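Local coordinates for ribonuclease VapC (PDB 6NKL), which probably acts as the RNA-cleaving toxin of a toxin-antitoxin pair, a magnesium-dependent PIN-domain ribonuclease, at residues 37-43 and 101-105; 94-100 and 118-124. One frame throughout, in Å; residues are numbered along the deposited sequence.

Contact 1: 37-43 and 101-105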
ATOM      1  N   SER B  37       0.189  10.754  -0.744  1.00 29.43           N
ATOM      2  CA  SER B  37       0.636   9.444  -0.294  1.00 28.90           C
ATOM      3  C   SER B  37       1.608   8.861  -1.316  1.00 26.48           C
ATOM      4  O   SER B  37       1.567   9.189  -2.516  1.00 23.95           O
ATOM      5  CB  SER B  37      -0.572   8.520  -0.068  1.00 23.97           C
ATOM      6  OG  SER B  37      -0.202   7.160   0.124  1.00 27.24           O
ATOM      7  N   PHE B  38       2.525   8.024  -0.817  1.00 20.70           N
ATOM      8  CA  PHE B  38       3.375   7.209  -1.688  1.00 21.56           C
ATOM      9  C   PHE B  38       2.564   6.411  -2.696  1.00 26.15           C
ATOM     10  O   PHE B  38       3.055   6.121  -3.791  1.00 25.40           O
ATOM     11  CB  PHE B  38       4.234   6.248  -0.865  1.00 24.80           C
ATOM     12  CG  PHE B  38       3.484   5.062  -0.337  1.00 27.82           C
ATOM     13  CD1 PHE B  38       2.674   5.179   0.776  1.00 28.36           C
ATOM     14  CD2 PHE B  38       3.607   3.826  -0.949  1.00 27.77           C
ATOM     15  CE1 PHE B  38       1.969   4.097   1.260  1.00 29.99           C
ATOM     16  CE2 PHE B  38       2.922   2.736  -0.461  1.00 27.87           C
ATOM     17  CZ  PHE B  38       2.100   2.865   0.636  1.00 33.39           C
ATOM     18  N   ILE B  39       1.330   6.036  -2.347  1.00 22.10           N
ATOM     19  CA  ILE B  39       0.465   5.349  -3.296  1.00 23.55           C
ATOM     20  C   ILE B  39       0.308   6.191  -4.536  1.00 26.71           C
ATOM     21  O   ILE B  39       0.525   5.728  -5.661  1.00 27.70           O
ATOM     22  CB  ILE B  39      -0.914   5.058  -2.673  1.00 21.93           C
ATOM     23  CG1 ILE B  39      -0.751   4.130  -1.457  1.00 26.20           C
ATOM     24  CG2 ILE B  39      -1.850   4.517  -3.738  1.00 27.82           C
ATOM     25  CD1 ILE B  39      -0.456   2.669  -1.787  1.00 28.84           C
ATOM     26  N   THR B  40      -0.076   7.448  -4.336  1.00 26.48           N
ATOM     27  CA  THR B  40      -0.350   8.350  -5.440  1.00 22.69           C
ATOM     28  C   THR B  40       0.920   8.601  -6.242  1.00 29.55           C
ATOM     29  O   THR B  40       0.894   8.650  -7.476  1.00 27.02           O
ATOM     30  CB  THR B  40      -0.946   9.663  -4.901  1.00 24.71           C
ATOM     31  OG1 THR B  40      -2.240   9.422  -4.306  1.00 23.96           O
ATOM     32  CG2 THR B  40      -1.100  10.718  -6.030  1.00 25.61           C
ATOM     33  N   TYR B  41       2.051   8.732  -5.557  1.00 23.12           N
ATOM     34  CA  TYR B  41       3.309   8.952  -6.260  1.00 27.56           C
ATOM     35  C   TYR B  41       3.632   7.760  -7.157  1.00 26.51           C
ATOM     36  O   TYR B  41       4.118   7.918  -8.276  1.00 25.31           O
ATOM     37  CB  TYR B  41       4.404   9.197  -5.219  1.00 22.99           C
ATOM     38  CG  TYR B  41       5.810   9.388  -5.720  1.00 24.67           C
ATOM     39  CD1 TYR B  41       6.098  10.359  -6.648  1.00 25.28           C
ATOM     40  CD2 TYR B  41       6.873   8.633  -5.195  1.00 25.04           C
ATOM     41  CE1 TYR B  41       7.376  10.582  -7.075  1.00 25.93           C
ATOM     42  CE2 TYR B  41       8.169   8.825  -5.636  1.00 31.08           C
ATOM     43  CZ  TYR B  41       8.414   9.828  -6.572  1.00 31.14           C
ATOM     44  OH  TYR B  41       9.677  10.079  -7.037  1.00 35.16           O
ATOM     45  N   ALA B  42       3.355   6.560  -6.681  1.00 29.16           N
ATOM     46  CA  ALA B  42       3.572   5.373  -7.499  1.00 28.38           C
ATOM     47  C   ALA B  42       2.668   5.397  -8.730  1.00 27.37           C
ATOM     48  O   ALA B  42       3.095   5.029  -9.831  1.00 25.82           O
ATOM     49  CB  ALA B  42       3.348   4.118  -6.637  1.00 26.29           C
ATOM     50  N   GLU B  43       1.421   5.845  -8.578  1.00 27.04           N
ATOM     51  CA  GLU B  43       0.544   5.951  -9.750  1.00 25.82           C
ATOM     52  C   GLU B  43       1.068   7.003 -10.719  1.00 30.26           C
ATOM     53  O   GLU B  43       1.040   6.806 -11.946  1.00 28.42           O
ATOM     54  CB  GLU B  43      -0.899   6.269  -9.327  1.00 24.14           C
ATOM     55  CG  GLU B  43      -1.571   5.133  -8.514  1.00 34.13           C
ATOM     56  CD  GLU B  43      -3.045   5.386  -8.237  1.00 40.23           C
ATOM     57  OE1 GLU B  43      -3.373   5.856  -7.124  1.00 36.58           O
ATOM     58  OE2 GLU B  43      -3.861   5.155  -9.153  1.00 42.79           O
ATOM     59  N   TRP B 101      -5.722   2.310   0.617  1.00 27.50           N
ATOM     60  CA  TRP B 101      -4.425   2.600   1.215  1.00 22.48           C
ATOM     61  C   TRP B 101      -4.283   4.101   1.442  1.00 26.69           C
ATOM     62  O   TRP B 101      -3.816   4.525   2.492  1.00 23.36           O
ATOM     63  CB  TRP B 101      -3.293   2.061   0.337  1.00 24.03           C
ATOM     64  CG  TRP B 101      -3.018   0.615   0.554  1.00 26.68           C
ATOM     65  CD1 TRP B 101      -3.273  -0.418  -0.312  1.00 29.24           C
ATOM     66  CD2 TRP B 101      -2.427   0.027   1.714  1.00 27.48           C
ATOM     67  NE1 TRP B 101      -2.863  -1.608   0.236  1.00 29.53           N
ATOM     68  CE2 TRP B 101      -2.347  -1.362   1.484  1.00 31.38           C
ATOM     69  CE3 TRP B 101      -1.966   0.538   2.931  1.00 26.44           C
ATOM     70  CZ2 TRP B 101      -1.827  -2.231   2.423  1.00 24.35           C
ATOM     71  CZ3 TRP B 101      -1.451  -0.322   3.853  1.00 29.67           C
ATOM     72  CH2 TRP B 101      -1.385  -1.696   3.601  1.00 26.19           C
ATOM     73  N   ILE B 102      -4.747   4.916   0.491  1.00 29.11           N
ATOM     74  CA  ILE B 102      -4.605   6.363   0.593  1.00 29.09           C
ATOM     75  C   ILE B 102      -5.422   6.884   1.768  1.00 28.12           C
ATOM     76  O   ILE B 102      -4.913   7.626   2.622  1.00 26.27           O
ATOM     77  CB  ILE B 102      -5.013   7.015  -0.743  1.00 26.20           C
ATOM     78  CG1 ILE B 102      -3.988   6.697  -1.819  1.00 27.18           C
ATOM     79  CG2 ILE B 102      -5.110   8.552  -0.655  1.00 27.62           C
ATOM     80  CD1 ILE B 102      -4.462   7.077  -3.217  1.00 29.06           C
ATOM     81  N   ALA B 103      -6.668   6.418   1.882  1.00 23.89           N
ATOM     82  CA  ALA B 103      -7.514   6.811   3.007  1.00 27.19           C
ATOM     83  C   ALA B 103      -6.859   6.448   4.333  1.00 29.66           C
ATOM     84  O   ALA B 103      -6.817   7.259   5.271  1.00 27.90           O
ATOM     85  CB  ALA B 103      -8.894   6.156   2.880  1.00 26.85           C
ATOM     86  N   CYS B 104      -6.336   5.223   4.432  1.00 28.54           N
ATOM     87  CA  CYS B 104      -5.714   4.801   5.677  1.00 29.67           C
ATOM     88  C   CYS B 104      -4.446   5.596   5.947  1.00 31.56           C
ATOM     89  O   CYS B 104      -4.108   5.844   7.108  1.00 29.92           O
ATOM     90  CB  CYS B 104      -5.406   3.299   5.630  1.00 27.45           C
ATOM     91  SG  CYS B 104      -6.928   2.333   5.586  1.00 31.46           S
ATOM     92  N   HIS B 105      -3.715   5.979   4.897  1.00 27.48           N
ATOM     93  CA  HIS B 105      -2.584   6.877   5.099  1.00 27.30           C
ATOM     94  C   HIS B 105      -3.031   8.176   5.759  1.00 26.22           C
ATOM     95  O   HIS B 105      -2.460   8.607   6.770  1.00 28.09           O
ATOM     96  CB  HIS B 105      -1.907   7.171   3.792  1.00 24.43           C
ATOM     97  CG  HIS B 105      -0.469   7.541   3.937  1.00 31.37           C
ATOM     98  ND1 HIS B 105       0.421   7.486   2.881  1.00 26.52           N
ATOM     99  CD2 HIS B 105       0.239   7.980   5.006  1.00 24.78           C
ATOM    100  CE1 HIS B 105       1.623   7.839   3.309  1.00 31.12           C
ATOM    101  NE2 HIS B 105       1.536   8.164   4.584  1.00 29.45           N
TER

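Contact 2: 94-100 and 118-124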
ATOM      1  N   PRO B  94     -16.580  -1.730  -1.972  1.00 37.85           N
ATOM      2  CA  PRO B  94     -16.984  -0.390  -2.441  1.00 44.65           C
ATOM      3  C   PRO B  94     -15.831   0.580  -2.648  1.00 43.18           C
ATOM      4  O   PRO B  94     -16.071   1.642  -3.228  1.00 45.34           O
ATOM      5  CB  PRO B  94     -17.912   0.111  -1.329  1.00 39.86           C
ATOM      6  CG  PRO B  94     -17.452  -0.611  -0.113  1.00 45.25           C
ATOM      7  CD  PRO B  94     -17.043  -1.994  -0.602  1.00 44.82           C
ATOM      8  N   ILE B  95     -14.610   0.271  -2.195  1.00 35.05           N
ATOM      9  CA  ILE B  95     -13.476   1.187  -2.305  1.00 41.41           C
ATOM     10  C   ILE B  95     -12.313   0.463  -2.972  1.00 41.93           C
ATOM     11  O   ILE B  95     -11.947  -0.636  -2.551  1.00 33.49           O
ATOM     12  CB  ILE B  95     -13.074   1.726  -0.922  1.00 37.49           C
ATOM     13  CG1 ILE B  95     -14.273   2.460  -0.328  1.00 42.62           C
ATOM     14  CG2 ILE B  95     -11.864   2.640  -1.042  1.00 42.57           C
ATOM     15  CD1 ILE B  95     -14.048   3.054   1.029  1.00 36.84           C
ATOM     16  N   GLY B  96     -11.723   1.080  -4.008  1.00 36.94           N
ATOM     17  CA  GLY B  96     -10.562   0.481  -4.653  1.00 36.69           C
ATOM     18  C   GLY B  96      -9.385   0.322  -3.701  1.00 37.28           C
ATOM     19  O   GLY B  96      -9.249   1.048  -2.704  1.00 33.28           O
ATOM     20  N   ASN B  97      -8.488  -0.628  -4.027  1.00 33.61           N
ATOM     21  CA  ASN B  97      -7.434  -0.976  -3.073  1.00 32.28           C
ATOM     22  C   ASN B  97      -6.492   0.190  -2.852  1.00 27.36           C
ATOM     23  O   ASN B  97      -6.130   0.489  -1.708  1.00 31.66           O
ATOM     24  CB  ASN B  97      -6.630  -2.204  -3.498  1.00 33.92           C
ATOM     25  CG  ASN B  97      -5.724  -2.769  -2.319  1.00 39.10           C
ATOM     26  OD1 ASN B  97      -4.567  -3.168  -2.529  1.00 36.28           O
ATOM     27  ND2 ASN B  97      -6.260  -2.764  -1.092  1.00 31.16           N
ATOM     28  N   ASN B  98      -6.086   0.868  -3.925  1.00 28.60           N
ATOM     29  CA  ASN B  98      -5.171   1.991  -3.763  1.00 29.18           C
ATOM     30  C   ASN B  98      -5.866   3.180  -3.101  1.00 33.19           C
ATOM     31  O   ASN B  98      -5.247   3.893  -2.307  1.00 26.74           O
ATOM     32  CB  ASN B  98      -4.570   2.393  -5.104  1.00 29.30           C
ATOM     33  CG  ASN B  98      -3.406   1.489  -5.505  1.00 32.73           C
ATOM     34  OD1 ASN B  98      -2.813   0.823  -4.656  1.00 30.46           O
ATOM     35  ND2 ASN B  98      -3.066   1.481  -6.785  1.00 36.05           N
ATOM     36  N   ASP B  99      -7.155   3.397  -3.395  1.00 27.40           N
ATOM     37  CA  ASP B  99      -7.903   4.424  -2.677  1.00 32.92           C
ATOM     38  C   ASP B  99      -7.962   4.103  -1.194  1.00 30.99           C
ATOM     39  O   ASP B  99      -7.874   4.999  -0.348  1.00 28.43           O
ATOM     40  CB  ASP B  99      -9.312   4.550  -3.235  1.00 29.04           C
ATOM     41  CG  ASP B  99      -9.374   5.412  -4.526  1.00 40.82           C
ATOM     42  OD1 ASP B  99      -8.391   6.161  -4.825  1.00 34.30           O
ATOM     43  OD2 ASP B  99     -10.430   5.350  -5.227  1.00 36.05           O
ATOM     44  N   LEU B 100      -8.094   2.823  -0.857  1.00 27.96           N
ATOM     45  CA  LEU B 100      -8.157   2.444   0.549  1.00 30.36           C
ATOM     46  C   LEU B 100      -6.834   2.699   1.246  1.00 26.19           C
ATOM     47  O   LEU B 100      -6.809   3.215   2.366  1.00 27.49           O
ATOM     48  CB  LEU B 100      -8.518   0.977   0.695  1.00 29.79           C
ATOM     49  CG  LEU B 100      -8.664   0.461   2.118  1.00 32.05           C
ATOM     50  CD1 LEU B 100      -9.750   1.242   2.843  1.00 33.07           C
ATOM     51  CD2 LEU B 100      -9.012  -1.011   2.071  1.00 32.77           C
ATOM     52  N   VAL B 118     -15.103  10.811  -5.157  1.00 43.32           N
ATOM     53  CA  VAL B 118     -14.990   9.501  -4.523  1.00 43.11           C
ATOM     54  C   VAL B 118     -15.921   9.500  -3.318  1.00 35.94           C
ATOM     55  O   VAL B 118     -15.476   9.568  -2.170  1.00 35.48           O
ATOM     56  CB  VAL B 118     -13.537   9.186  -4.117  1.00 41.15           C
ATOM     57  CG1 VAL B 118     -13.460   7.893  -3.402  1.00 37.66           C
ATOM     58  CG2 VAL B 118     -12.636   9.136  -5.353  1.00 43.48           C
ATOM     59  N   LYS B 119     -17.224   9.451  -3.566  1.00 36.71           N
ATOM     60  CA  LYS B 119     -18.182   9.448  -2.467  1.00 32.86           C
ATOM     61  C   LYS B 119     -18.047   8.201  -1.594  1.00 33.86           C
ATOM     62  O   LYS B 119     -18.442   8.234  -0.421  1.00 39.73           O
ATOM     63  CB  LYS B 119     -19.606   9.577  -3.036  1.00 46.76           C
ATOM     64  CG  LYS B 119     -20.185  10.993  -2.983  1.00 43.79           C
ATOM     65  N   GLU B 120     -17.478   7.121  -2.142  1.00 33.61           N
ATOM     66  CA  GLU B 120     -17.217   5.907  -1.376  1.00 34.40           C
ATOM     67  C   GLU B 120     -16.568   6.190  -0.039  1.00 33.18           C
ATOM     68  O   GLU B 120     -16.778   5.443   0.927  1.00 38.20           O
ATOM     69  CB  GLU B 120     -16.275   4.968  -2.125  1.00 38.79           C
ATOM     70  CG  GLU B 120     -16.666   4.551  -3.459  1.00 48.48           C
ATOM     71  CD  GLU B 120     -16.147   5.497  -4.463  1.00 44.02           C
ATOM     72  OE1 GLU B 120     -16.738   6.584  -4.532  1.00 40.92           O
ATOM     73  OE2 GLU B 120     -15.137   5.167  -5.131  1.00 49.04           O
ATOM     74  N   PHE B 121     -15.680   7.192   0.012  1.00 35.56           N
ATOM     75  CA  PHE B 121     -14.920   7.442   1.235  1.00 34.37           C
ATOM     76  C   PHE B 121     -15.813   7.701   2.432  1.00 30.77           C
ATOM     77  O   PHE B 121     -15.347   7.593   3.575  1.00 35.47           O
ATOM     78  CB  PHE B 121     -13.961   8.632   1.047  1.00 37.73           C
ATOM     79  CG  PHE B 121     -12.680   8.293   0.291  1.00 33.15           C
ATOM     80  CD1 PHE B 121     -12.021   7.072   0.483  1.00 38.70           C
ATOM     81  CD2 PHE B 121     -12.137   9.202  -0.589  1.00 33.07           C
ATOM     82  CE1 PHE B 121     -10.842   6.785  -0.210  1.00 34.54           C
ATOM     83  CE2 PHE B 121     -10.966   8.930  -1.265  1.00 34.81           C
ATOM     84  CZ  PHE B 121     -10.318   7.720  -1.073  1.00 41.19           C
ATOM     85  N   GLN B 122     -17.089   8.026   2.218  1.00 35.38           N
ATOM     86  CA  GLN B 122     -17.975   8.220   3.367  1.00 39.11           C
ATOM     87  C   GLN B 122     -18.154   6.943   4.179  1.00 34.15           C
ATOM     88  O   GLN B 122     -18.539   7.030   5.349  1.00 35.76           O
ATOM     89  CB  GLN B 122     -19.351   8.733   2.921  1.00 41.44           C
ATOM     90  CG  GLN B 122     -20.139   7.751   2.100  1.00 48.34           C
ATOM     91  CD  GLN B 122     -21.347   8.363   1.398  1.00 58.78           C
ATOM     92  OE1 GLN B 122     -21.598   9.570   1.484  1.00 60.30           O
ATOM     93  NE2 GLN B 122     -22.096   7.522   0.682  1.00 56.90           N
ATOM     94  N   ARG B 123     -17.871   5.765   3.599  1.00 31.36           N
ATOM     95  CA  ARG B 123     -17.971   4.505   4.350  1.00 39.91           C
ATOM     96  C   ARG B 123     -16.866   4.362   5.393  1.00 40.48           C
ATOM     97  O   ARG B 123     -16.988   3.551   6.325  1.00 30.93           O
ATOM     98  CB  ARG B 123     -17.913   3.312   3.394  1.00 36.05           C
ATOM     99  CG  ARG B 123     -18.934   3.388   2.271  1.00 32.39           C
ATOM    100  CD  ARG B 123     -18.673   2.355   1.214  1.00 39.58           C
ATOM    101  NE  ARG B 123     -19.761   2.258   0.240  1.00 45.04           N
ATOM    102  CZ  ARG B 123     -20.728   1.330   0.272  1.00 41.30           C
ATOM    103  NH1 ARG B 123     -20.742   0.410   1.219  1.00 37.10           N
ATOM    104  NH2 ARG B 123     -21.668   1.302  -0.668  1.00 40.09           N
ATOM    105  N   ILE B 124     -15.784   5.121   5.251  1.00 34.59           N
ATOM    106  CA  ILE B 124     -14.721   5.136   6.245  1.00 28.18           C
ATOM    107  C   ILE B 124     -15.066   6.283   7.192  1.00 36.33           C
ATOM    108  O   ILE B 124     -14.665   7.441   7.012  1.00 34.47           O
ATOM    109  CB  ILE B 124     -13.352   5.286   5.606  1.00 34.93           C
ATOM    110  CG1 ILE B 124     -13.167   4.232   4.513  1.00 37.63           C
ATOM    111  CG2 ILE B 124     -12.295   5.117   6.627  1.00 26.92           C
ATOM    112  CD1 ILE B 124     -11.928   4.474   3.688  1.00 37.39           C
TER
HETATM  113  O   HOH W   1     -12.623   3.729  -4.627  1.00 43.41           O

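Contact 1: 37-43 and 101-105
I39 overlaps two residues of helix 97-109 with separate branches: its CB and CG2 lie against the CG1 methylene of I102, CB to CG1 at 3.6 Å, while its CD1 turns to the CB of W101, also at 3.6 Å. The I39 and W101 side chains cross at about a right angle, and the W101 indole leads off toward the second subunit, where it meets F38 of that chain edge-to-face. Beyond I39, the CD1 tip of I102 reaches T40 OG1 at 3.4 Å; that hydroxyl is hydrogen-bonded to T7. The hydrogen bond across the contact comes from S37, at the end of strand 33-37 of the parallel sheet of the PIN domain and at the N-cap of helix 38-49. With OG anti to the backbone N (chi1 169°), its hydroxyl accepts from I39 N at 3.1 Å and meets H105 ND1 at 2.8 Å in the plane of the imidazole. Two hydrogen bonds thus hold one buried oxygen, joining the helix start to H105. The F38 ring stands oblique to the imidazole, planes at 59°, with H105 CE1 at the phenyl edge, 3.8 Å from F38 CD1.

Contact 2: 94-100 and 118-124
P94 lies over one face of the R123 guanidinium, its CB 3.2 Å from R123 NE and displaced toward the rim of the group. The arginine chain runs extended from CG to NE, which brings its flat end under P94 CB, the two side chains crossing obliquely, and NH1 is hydrogen-bonded to Q91 OE1. Next to this pair E120 folds back: chi1 (-56°) sets its CG 3.0 Å from P94 O, and the bend at chi2 (90°) then turns the carboxylate to a water that G96 N also holds. I95 slides past E120 in the opposite direction, CG1 against CB, and pushes CD1 onto I124 CD1 at 3.7 Å. That methyl of I124 also receives L100 CD1. F121 turns its ring edge to the helix backbone: D99 O lies near the ring plane, 3.5 Å from F121 CE1, while V118 CG1 packs over one face.

No direct hydrogen bond crosses between the segments. The water instead accepts from G96 N and donates to D99 OD2 at 2.8 Å and to E120 OE2 at 2.9 Å, bridging two carboxylates whose OD2 and OE2 are 4.7 Å apart. This is the start of helix 97-109 in the PIN domain, with G96 at the N-cap, packed against the 3-10 turn that follows strand 112-115. D99 is a predicted magnesium ligand; outside the two segments, its OD1 forms a salt bridge with a basic side chain of the chain of another protein.

Also outside them, A103, L113 and T115 touch the F121 ring, as does D6, the other predicted magnesium ligand. Helix 75-89 backs the aliphatic residues, L88 touching I95 and L100, and W84 touching I124.

Helix 97-109 is common to both contacts, whose centres lie 12 Å apart. Residues 101-105 give it W101, I102 and H105 for helix 38-49 in contact 1, while A103 points to contact 2, its CB 3.6 Å from I124 CD1 and 3.7 Å from F121 CE1. A second junction is I39 CG2, 3.7 Å from N98 CB. The predicted magnesium ligands lie close to both: D99 is in contact 2 itself, and, between nearest side-chain atoms, I102 is about 4 Å from D6 and D99, and F121 about 4 Å from D6. Both contacts also reach the second subunit, where W101 NE1 is hydrogen-bonded to N98 OD1 of that chain.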